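Local coordinates for putative sensory box/GGDEF family protein (Vibrio parahaemolyticus, PDB 3LID) that probably senses an external signal through this extracellular PDC-fold sensor domain and probably makes, as a whole protein, cyclic di-GMP from two GTP, at residues K92-Y97 / I109-S114; E128-W133 / I154-S159; G244-A249 / I264-N269. One frame throughout, in Å; residues are numbered along the deposited sequence.

How the interactions relate
The three contacts follow one another along the chain without overlap and involve two separate sheets. Interactions 1 and 2 both reach the seven-stranded antiparallel sheet, with centres about 16 Å apart and nearest atoms about 9 Å apart: residues 92-97 lie on strand 91-98 toward one side, with loop 109-114 beside it, and residues 128-133 and 154-159 pair toward the other. Interaction 3 joins strands 246-254 and 260-268 of the second sheet, its centre about 42 Å from that of interaction 1 and about 39 Å from that of interaction 2. Helix 9-45 touches both interaction 2 and interaction 3, so one long helix spans the two sheet modules of this extracellular sensor.

Interaction 1: residues K92-Y97 / I109-S114; sequences KVRIKY and ILRDKS. With PO4 (phosphate ion), chain C.
Ile109 begins the contact with its backbone: its carbonyl O accepts a hydrogen bond from Arg94 NH1 at 2.9 Å, with an N-H...O angle of 148°. The donor lies slightly off the carbonyl plane. Arg94 gets there because CG is anti to the backbone N (chi1 178°) and the chain runs extended to NE. Leu110 follows, laying CD2 against Arg94 CB at 3.7 Å, while its CD1 rests near the backbone O of Lys92.

Arg111 then folds back through bends at chi2 and chi3, bringing its guanidinium flat onto that of Arg94, centres 3.7 Å apart and planes 13° from parallel. Its NH2 sits over the middle of the Arg94 group, and Lys96 CD lies over the rim of the opposite face. This pairing of like charges is probably eased by salt bridges from Arg111 to Glu91 and Asp140. Lys113 sends NZ to O2 of a bound phosphate at 2.7 Å, an anion, probably from the crystallisation liquor, that is also gripped by Arg83, Arg116, Tyr118, Arg139, Arg153 and Asn171.

The loop 109-114 thus leaves strand 103-106, crosses beside strand 91-98 and leads into helix 117-124, where Lys113 touches Tyr118. Val93 and Ile95, meanwhile, pack on helix 59-76.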
loop_
_atom_site.group_PDB
_atom_site.type_symbol
_atom_site.label_atom_id
_atom_site.label_comp_id
_atom_site.label_asym_id
_atom_site.label_seq_id
_atom_site.Cartn_x
_atom_site.Cartn_y
_atom_site.Cartn_z
ATOM N N LYS A 92 -22.542 1.761 4.299
ATOM C CA LYS A 92 -23.571 1.209 5.221
ATOM C C LYS A 92 -22.846 0.655 6.469
ATOM O O LYS A 92 -23.405 0.703 7.615
ATOM C CB LYS A 92 -24.323 0.073 4.583
ATOM C CG LYS A 92 -25.085 0.475 3.276
ATOM C CD LYS A 92 -26.157 1.469 3.567
ATOM C CE LYS A 92 -27.070 0.884 4.604
ATOM N NZ LYS A 92 -28.355 1.558 4.489
ATOM N N VAL A 93 -21.616 0.142 6.266
ATOM C CA VAL A 93 -20.865 -0.446 7.396
ATOM C C VAL A 93 -19.471 0.100 7.237
ATOM O O VAL A 93 -18.918 0.055 6.131
ATOM C CB VAL A 93 -20.757 -1.966 7.361
ATOM C CG1 VAL A 93 -20.114 -2.428 8.674
ATOM C CG2 VAL A 93 -22.193 -2.618 7.291
ATOM N N ARG A 94 -18.939 0.704 8.298
ATOM C CA ARG A 94 -17.607 1.298 8.144
ATOM C C ARG A 94 -16.801 1.094 9.437
ATOM O O ARG A 94 -17.125 1.691 10.483
ATOM C CB ARG A 94 -17.785 2.808 7.913
ATOM C CG ARG A 94 -16.464 3.561 7.794
ATOM C CD ARG A 94 -16.692 4.971 7.232
ATOM N NE ARG A 94 -15.407 5.630 7.054
ATOM C CZ ARG A 94 -15.131 6.899 7.399
ATOM N NH1 ARG A 94 -16.048 7.722 7.952
ATOM N NH2 ARG A 94 -13.874 7.350 7.196
ATOM N N ILE A 95 -15.790 0.233 9.348
ATOM C CA ILE A 95 -14.894 0.033 10.508
ATOM C C ILE A 95 -13.646 0.775 10.131
ATOM O O ILE A 95 -13.164 0.644 9.017
ATOM C CB ILE A 95 -14.638 -1.485 10.676
ATOM C CG1 ILE A 95 -15.916 -2.223 11.217
ATOM C CG2 ILE A 95 -13.372 -1.787 11.491
ATOM C CD1 ILE A 95 -16.681 -1.596 12.202
ATOM N N LYS A 96 -13.115 1.504 11.103
ATOM C CA LYS A 96 -11.841 2.258 10.917
ATOM C C LYS A 96 -10.855 1.680 11.918
ATOM O O LYS A 96 -11.249 1.294 13.034
ATOM C CB LYS A 96 -12.000 3.773 11.176
ATOM C CG LYS A 96 -13.026 4.356 10.182
ATOM C CD LYS A 96 -13.248 5.766 10.533
ATOM C CE LYS A 96 -11.945 6.570 10.087
ATOM N NZ LYS A 96 -12.165 8.086 10.136
ATOM N N TYR A 97 -9.567 1.658 11.521
ATOM C CA TYR A 97 -8.544 1.087 12.411
ATOM C C TYR A 97 -7.367 2.039 12.398
ATOM O O TYR A 97 -6.965 2.612 11.329
ATOM C CB TYR A 97 -8.146 -0.328 11.914
ATOM C CG TYR A 97 -6.897 -0.841 12.637
ATOM C CD1 TYR A 97 -6.995 -1.285 13.966
ATOM C CD2 TYR A 97 -5.686 -0.882 11.964
ATOM C CE1 TYR A 97 -5.878 -1.791 14.626
ATOM C CE2 TYR A 97 -4.517 -1.381 12.598
ATOM C CZ TYR A 97 -4.653 -1.834 13.912
ATOM O OH TYR A 97 -3.505 -2.317 14.519
ATOM N N ILE A 109 -20.127 7.958 10.590
ATOM C CA ILE A 109 -19.918 9.026 9.593
ATOM C C ILE A 109 -19.940 8.258 8.240
ATOM O O ILE A 109 -18.917 7.644 7.874
ATOM C CB ILE A 109 -18.610 9.795 9.770
ATOM C CG1 ILE A 109 -18.659 10.579 11.126
ATOM C CG2 ILE A 109 -18.437 10.822 8.639
ATOM C CD1 ILE A 109 -17.320 11.102 11.536
ATOM N N LEU A 110 -21.132 8.179 7.610
ATOM C CA LEU A 110 -21.358 7.326 6.454
ATOM C C LEU A 110 -21.640 8.225 5.250
ATOM O O LEU A 110 -22.520 9.091 5.317
ATOM C CB LEU A 110 -22.512 6.393 6.712
ATOM C CG LEU A 110 -22.252 5.486 7.902
ATOM C CD1 LEU A 110 -23.469 4.630 8.225
ATOM C CD2 LEU A 110 -21.051 4.530 7.604
ATOM N N ARG A 111 -20.904 8.060 4.168
ATOM C CA ARG A 111 -20.985 9.019 3.051
ATOM C C ARG A 111 -21.356 8.340 1.756
ATOM O O ARG A 111 -21.234 7.115 1.590
ATOM C CB ARG A 111 -19.608 9.623 2.805
ATOM C CG ARG A 111 -19.148 10.606 3.889
ATOM C CD ARG A 111 -18.359 9.929 5.033
ATOM N NE ARG A 111 -17.377 8.856 4.714
ATOM C CZ ARG A 111 -16.055 8.991 4.551
ATOM N NH1 ARG A 111 -15.430 10.186 4.637
ATOM N NH2 ARG A 111 -15.350 7.921 4.298
ATOM N N ASP A 112 -21.853 9.173 0.833
ATOM C CA ASP A 112 -22.115 8.676 -0.525
ATOM C C ASP A 112 -20.822 8.769 -1.349
ATOM O O ASP A 112 -20.339 9.873 -1.634
ATOM C CB ASP A 112 -23.163 9.653 -1.124
ATOM C CG ASP A 112 -23.458 9.379 -2.550
ATOM O OD1 ASP A 112 -22.864 8.484 -3.197
ATOM O OD2 ASP A 112 -24.376 10.071 -3.012
ATOM N N LYS A 113 -20.261 7.601 -1.738
ATOM C CA LYS A 113 -18.986 7.520 -2.450
ATOM C C LYS A 113 -19.190 7.309 -3.928
ATOM O O LYS A 113 -18.266 6.946 -4.671
ATOM C CB LYS A 113 -18.169 6.367 -1.901
ATOM C CG LYS A 113 -17.728 6.652 -0.501
ATOM C CD LYS A 113 -16.500 7.611 -0.466
ATOM C CE LYS A 113 -16.218 8.037 0.964
ATOM N NZ LYS A 113 -14.876 8.795 1.066
ATOM N N SER A 114 -20.448 7.508 -4.372
ATOM C CA SER A 114 -20.730 7.175 -5.760
ATOM C C SER A 114 -19.978 7.979 -6.823
ATOM O O SER A 114 -19.883 7.480 -7.992
ATOM C CB SER A 114 -22.233 7.203 -6.017
ATOM O OG SER A 114 -22.679 8.551 -5.896
HETATM P P PO4 C . -11.776 6.544 0.615
HETATM O O1 PO4 C . -11.646 6.781 2.131
HETATM O O2 PO4 C . -13.282 6.688 0.361
HETATM O O3 PO4 C . -11.345 5.162 0.216
HETATM O O4 PO4 C . -11.008 7.609 -0.160
#

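Interaction 2: residues E128-W133 / I154-S159; sequences EQISAW and ILMPIS. With EDO (1,2-ethanediol), chain G.
Glu128 reaches across to Ser159 with both carboxylate oxygens. OE1 takes the backbone N of Ser159 on its syn lone pair at 2.8 Å, in a nearly straight bond of 167°, and OE2 accepts from Ser159 OG at 2.6 Å, again on the syn side but somewhat out of the carboxylate plane. The two bonds fix the rotation of the carboxylate. Although the CB of Glu128 points away from residues 154-159, a bend at chi2 (68°) turns the acid back toward the edge of the strand, and Ser159 OG, placed between its own backbone N and carbonyl carbon, turns to meet it. The backbone N of Glu128 adds a bond to Pro157 O from above the carbonyl plane.

Met156 lies stretched out beyond CG, its CG anti to the backbone N (chi1 -180°). That shape carries SD across Ile130, 3.6 Å from CG1, and takes the terminal CE on to the carbonyl O of Glu128. Ile130 uses its other branch for Ile154: the two CG2 methyls meet at 3.7 Å. Ile154 CD1 also touches Ala132 CB, and on the other face of the sheet Leu155 CD1 approaches Trp133 CB.

Backbone pairing holds this packing in register, with two hydrogen bonds between Ser131 and Leu155: Ser131 N to Leu155 O and Leu155 N to Ser131 O, both 2.9 Å. Ser131 OG turns instead to Tyr121 of helix 117-124, against which Leu155 also packs, while Ile154 contacts Ile37 and Ser41 of helix 9-45. An antiparallel sheet with helices on both faces, to which strands 131-140 and 150-160 contribute as neighbours, is characteristic of the PDC fold of Cache-type sensor domains.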
loop_
_atom_site.group_PDB
_atom_site.type_symbol
_atom_site.label_atom_id
_atom_site.label_comp_id
_atom_site.label_asym_id
_atom_site.label_seq_id
_atom_site.Cartn_x
_atom_site.Cartn_y
_atom_site.Cartn_z
ATOM N N GLU A 128 -18.967 -11.190 -6.876
ATOM C CA GLU A 128 -18.061 -12.015 -6.116
ATOM C C GLU A 128 -16.657 -11.952 -6.722
ATOM O O GLU A 128 -15.771 -12.638 -6.275
ATOM C CB GLU A 128 -18.587 -13.452 -5.971
ATOM C CG GLU A 128 -19.403 -13.663 -4.698
ATOM C CD GLU A 128 -20.733 -12.920 -4.662
ATOM O OE1 GLU A 128 -21.065 -12.353 -3.617
ATOM O OE2 GLU A 128 -21.411 -12.915 -5.699
ATOM N N GLN A 129 -16.485 -11.110 -7.744
ATOM C CA GLN A 129 -15.152 -10.917 -8.319
ATOM C C GLN A 129 -14.336 -9.991 -7.445
ATOM O O GLN A 129 -14.772 -8.864 -7.160
ATOM C CB GLN A 129 -15.278 -10.274 -9.708
ATOM C CG GLN A 129 -13.868 -10.006 -10.350
ATOM C CD GLN A 129 -13.922 -9.318 -11.673
ATOM O OE1 GLN A 129 -14.975 -8.964 -12.223
ATOM N NE2 GLN A 129 -12.710 -9.080 -12.221
ATOM N N ILE A 130 -13.134 -10.417 -7.058
ATOM C CA ILE A 130 -12.273 -9.543 -6.246
ATOM C C ILE A 130 -11.287 -8.818 -7.154
ATOM O O ILE A 130 -10.576 -9.480 -7.943
ATOM C CB ILE A 130 -11.541 -10.373 -5.243
ATOM C CG1 ILE A 130 -12.562 -11.213 -4.417
ATOM C CG2 ILE A 130 -10.727 -9.437 -4.338
ATOM C CD1 ILE A 130 -11.924 -12.090 -3.327
ATOM N N SER A 131 -11.233 -7.492 -7.107
ATOM C CA SER A 131 -10.228 -6.820 -7.864
ATOM C C SER A 131 -9.719 -5.696 -6.951
ATOM O O SER A 131 -9.909 -5.749 -5.751
ATOM C CB SER A 131 -10.791 -6.251 -9.161
ATOM O OG SER A 131 -9.737 -5.700 -10.030
ATOM N N ALA A 132 -9.020 -4.725 -7.534
ATOM C CA ALA A 132 -8.379 -3.677 -6.726
ATOM C C ALA A 132 -8.173 -2.396 -7.496
ATOM O O ALA A 132 -8.044 -2.444 -8.723
ATOM C CB ALA A 132 -6.990 -4.152 -6.106
ATOM N N TRP A 133 -8.161 -1.258 -6.795
ATOM C CA TRP A 133 -7.965 0.035 -7.416
ATOM C C TRP A 133 -6.463 0.402 -7.219
ATOM O O TRP A 133 -5.825 -0.041 -6.248
ATOM C CB TRP A 133 -8.877 1.066 -6.718
ATOM C CG TRP A 133 -8.908 2.401 -7.378
ATOM C CD1 TRP A 133 -8.553 3.585 -6.820
ATOM C CD2 TRP A 133 -9.384 2.681 -8.712
ATOM N NE1 TRP A 133 -8.749 4.605 -7.757
ATOM C CE2 TRP A 133 -9.231 4.076 -8.918
ATOM C CE3 TRP A 133 -9.836 1.857 -9.763
ATOM C CZ2 TRP A 133 -9.604 4.721 -10.118
ATOM C CZ3 TRP A 133 -10.220 2.493 -11.002
ATOM C CH2 TRP A 133 -10.067 3.901 -11.167
ATOM N N ILE A 154 -9.166 -2.830 -2.058
ATOM C CA ILE A 154 -9.629 -4.137 -2.604
ATOM C C ILE A 154 -11.186 -4.005 -2.743
ATOM O O ILE A 154 -11.819 -3.454 -1.807
ATOM C CB ILE A 154 -9.343 -5.234 -1.619
ATOM C CG1 ILE A 154 -7.861 -5.133 -1.121
ATOM C CG2 ILE A 154 -9.667 -6.575 -2.271
ATOM C CD1 ILE A 154 -6.817 -5.225 -2.274
ATOM N N LEU A 155 -11.720 -4.446 -3.866
ATOM C CA LEU A 155 -13.126 -4.225 -4.226
ATOM C C LEU A 155 -13.752 -5.542 -4.583
ATOM O O LEU A 155 -13.163 -6.311 -5.293
ATOM C CB LEU A 155 -13.137 -3.335 -5.438
ATOM C CG LEU A 155 -12.367 -2.024 -5.264
ATOM C CD1 LEU A 155 -12.313 -1.333 -6.645
ATOM C CD2 LEU A 155 -13.191 -1.057 -4.248
ATOM N N MET A 156 -14.966 -5.814 -4.042
ATOM C CA MET A 156 -15.636 -7.092 -4.338
ATOM C C MET A 156 -17.148 -6.837 -4.247
ATOM O O MET A 156 -17.677 -6.651 -3.128
ATOM C CB MET A 156 -15.157 -8.139 -3.303
ATOM C CG MET A 156 -15.764 -9.539 -3.483
ATOM S SD MET A 156 -15.285 -10.559 -2.138
ATOM C CE MET A 156 -16.263 -11.904 -2.712
ATOM N N PRO A 157 -17.846 -6.939 -5.382
ATOM C CA PRO A 157 -19.349 -6.846 -5.294
ATOM C C PRO A 157 -19.856 -8.130 -4.612
ATOM O O PRO A 157 -19.300 -9.235 -4.833
ATOM C CB PRO A 157 -19.816 -6.811 -6.745
ATOM C CG PRO A 157 -18.477 -6.423 -7.529
ATOM C CD PRO A 157 -17.366 -7.069 -6.769
ATOM N N ILE A 158 -20.886 -7.995 -3.743
ATOM C CA ILE A 158 -21.349 -9.084 -2.937
ATOM C C ILE A 158 -22.856 -9.271 -3.339
ATOM O O ILE A 158 -23.589 -8.307 -3.384
ATOM C CB ILE A 158 -21.326 -8.772 -1.415
ATOM C CG1 ILE A 158 -19.853 -8.464 -0.959
ATOM C CG2 ILE A 158 -21.877 -10.074 -0.655
ATOM C CD1 ILE A 158 -18.866 -9.608 -1.292
ATOM N N SER A 159 -23.208 -10.519 -3.621
ATOM C CA SER A 159 -24.597 -10.814 -4.051
ATOM C C SER A 159 -25.242 -11.856 -3.122
ATOM O O SER A 159 -24.572 -12.629 -2.392
ATOM C CB SER A 159 -24.635 -11.278 -5.501
ATOM O OG SER A 159 -23.934 -12.515 -5.670
HETATM C C1 EDO G . -8.020 -1.579 -12.056
HETATM O O1 EDO G . -7.195 -0.990 -11.039
HETATM C C2 EDO G . -8.461 -0.513 -13.044
HETATM O O2 EDO G . -7.591 0.610 -12.913
#

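Interaction 3: residues G244-A249 / I264-N269; sequences GEHLIA and IIDLSN
Leu247 and Leu267 face each other as an antiparallel hydrogen-bonded pair, the N of Leu247 reaching Leu267 O at 2.8 Å and the N of Leu267 reaching Leu247 O at 2.9 Å. Both donors come in nearly head-on to the carbonyls. Ala249 and Ile265 repeat the exchange two residues on. Between these pairs Ile248 sits opposite Asp266 in a non-hydrogen-bonded pair, its CA 3.3 Å from Ile265 O in a CA-H...O contact.

Side chains alternate between the faces. On one, Ile248 directs CG2, the branch anti to its backbone N, to a methyl-to-methyl contact with Ile264 CG2 at 3.8 Å. Further along this face Ser268 CB lies over the imidazole face of His246 in a CH-pi contact, 4.0 Å from the ring centroid and 27° off its normal. On the other face Ala249 CB and Ile265 CB meet at 4.4 Å. Where strand 260-268 ends and strand 246-254 begins, Asn269 N donates to Glu245 O at 3.0 Å, approaching from above the carbonyl plane, and the chain passes directly into helix 269-274. Ser268 is the N-cap of that helix, its OG turned to a backbone N beyond Asn269.

The next shell covers both faces. Asp266 OD2 is hydrogen-bonded to Tyr226, and Phe222 packs on both Ile248 and Ile264. Leu247, Ala249, Ile265 and Leu267 instead lie against helix 9-45, meeting Ala16, Ala19 and Thr15. The arrangement is a beta hairpin, strands 246-254 and 260-268, set in an antiparallel sheet that leans on the long N-terminal helix, consistent with the second module of a tandem PDC sensor domain.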
loop_
_atom_site.group_PDB
_atom_site.type_symbol
_atom_site.label_atom_id
_atom_site.label_comp_id
_atom_site.label_asym_id
_atom_site.label_seq_id
_atom_site.Cartn_x
_atom_site.Cartn_y
_atom_site.Cartn_z
ATOM N N GLY A 244 28.003 8.615 -10.485
ATOM C CA GLY A 244 29.089 9.459 -9.971
ATOM C C GLY A 244 28.748 10.152 -8.660
ATOM O O GLY A 244 29.630 10.573 -7.913
ATOM N N GLU A 245 27.455 10.275 -8.366
ATOM C CA GLU A 245 27.003 10.959 -7.157
ATOM C C GLU A 245 25.979 10.166 -6.297
ATOM O O GLU A 245 25.879 10.347 -5.064
ATOM C CB GLU A 245 26.374 12.259 -7.575
ATOM C CG GLU A 245 27.418 13.200 -8.184
ATOM C CD GLU A 245 27.102 14.647 -7.896
ATOM O OE1 GLU A 245 26.112 15.156 -8.484
ATOM O OE2 GLU A 245 27.833 15.275 -7.080
ATOM N N HIS A 246 25.263 9.294 -6.963
ATOM C CA HIS A 246 24.285 8.420 -6.304
ATOM C C HIS A 246 24.447 7.037 -6.890
ATOM O O HIS A 246 24.566 6.859 -8.125
ATOM C CB HIS A 246 22.840 8.936 -6.553
ATOM C CG HIS A 246 22.426 10.004 -5.592
ATOM N ND1 HIS A 246 22.826 11.325 -5.714
ATOM C CD2 HIS A 246 21.675 9.945 -4.463
ATOM C CE1 HIS A 246 22.360 12.024 -4.696
ATOM N NE2 HIS A 246 21.682 11.207 -3.907
ATOM N N LEU A 247 24.356 6.045 -6.017
ATOM C CA LEU A 247 24.171 4.656 -6.435
ATOM C C LEU A 247 22.676 4.353 -6.258
ATOM O O LEU A 247 22.144 4.639 -5.189
ATOM C CB LEU A 247 24.876 3.756 -5.450
ATOM C CG LEU A 247 24.492 2.279 -5.618
ATOM C CD1 LEU A 247 24.855 1.682 -7.016
ATOM C CD2 LEU A 247 25.110 1.456 -4.459
ATOM N N ILE A 248 22.022 3.913 -7.308
ATOM C CA ILE A 248 20.603 3.551 -7.177
ATOM C C ILE A 248 20.524 2.063 -7.553
ATOM O O ILE A 248 20.925 1.649 -8.682
ATOM C CB ILE A 248 19.768 4.332 -8.157
ATOM C CG1 ILE A 248 19.881 5.834 -7.838
ATOM C CG2 ILE A 248 18.269 3.900 -8.033
ATOM C CD1 ILE A 248 19.204 6.580 -8.809
ATOM N N ALA A 249 19.984 1.259 -6.628
ATOM C CA ALA A 249 19.666 -0.099 -6.910
ATOM C C ALA A 249 18.128 -0.189 -7.007
ATOM O O ALA A 249 17.449 0.554 -6.286
ATOM C CB ALA A 249 20.184 -1.027 -5.809
ATOM N N ILE A 264 13.252 1.025 -4.647
ATOM C CA ILE A 264 14.539 1.765 -4.890
ATOM C C ILE A 264 15.326 1.866 -3.651
ATOM O O ILE A 264 14.811 2.213 -2.585
ATOM C CB ILE A 264 14.197 3.161 -5.357
ATOM C CG1 ILE A 264 13.323 3.137 -6.637
ATOM C CG2 ILE A 264 15.468 4.082 -5.520
ATOM C CD1 ILE A 264 13.943 2.556 -7.835
ATOM N N ILE A 265 16.662 1.644 -3.769
ATOM C CA ILE A 265 17.568 1.977 -2.720
ATOM C C ILE A 265 18.499 3.002 -3.379
ATOM O O ILE A 265 19.147 2.675 -4.354
ATOM C CB ILE A 265 18.356 0.758 -2.197
ATOM C CG1 ILE A 265 17.370 -0.150 -1.474
ATOM C CG2 ILE A 265 19.464 1.185 -1.174
ATOM C CD1 ILE A 265 17.916 -1.458 -1.025
ATOM N N ASP A 266 18.476 4.220 -2.862
ATOM C CA ASP A 266 19.195 5.374 -3.444
ATOM C C ASP A 266 20.142 5.862 -2.356
ATOM O O ASP A 266 19.719 6.317 -1.312
ATOM C CB ASP A 266 18.164 6.437 -3.923
ATOM C CG ASP A 266 18.780 7.777 -4.269
ATOM O OD1 ASP A 266 20.020 7.953 -4.112
ATOM O OD2 ASP A 266 17.992 8.680 -4.658
ATOM N N LEU A 267 21.465 5.699 -2.561
ATOM C CA LEU A 267 22.446 6.171 -1.574
ATOM C C LEU A 267 23.402 7.179 -2.252
ATOM O O LEU A 267 23.900 6.946 -3.380
ATOM C CB LEU A 267 23.314 5.007 -1.138
ATOM C CG LEU A 267 22.499 3.980 -0.353
ATOM C CD1 LEU A 267 23.156 2.623 -0.513
ATOM C CD2 LEU A 267 22.473 4.469 1.071
ATOM N N SER A 268 23.587 8.317 -1.614
ATOM C CA SER A 268 24.570 9.316 -2.156
ATOM C C SER A 268 25.988 8.865 -1.787
ATOM O O SER A 268 26.196 7.930 -0.954
ATOM C CB SER A 268 24.326 10.645 -1.477
ATOM O OG SER A 268 24.615 10.463 -0.094
ATOM N N ASN A 269 26.985 9.501 -2.400
ATOM C CA ASN A 269 28.377 9.192 -2.050
ATOM C C ASN A 269 28.623 9.273 -0.601
ATOM O O ASN A 269 29.375 8.476 -0.043
ATOM C CB ASN A 269 29.335 10.169 -2.729
ATOM C CG ASN A 269 29.356 9.982 -4.215
ATOM O OD1 ASN A 269 29.528 10.948 -4.972
ATOM N ND2 ASN A 269 29.153 8.745 -4.658
#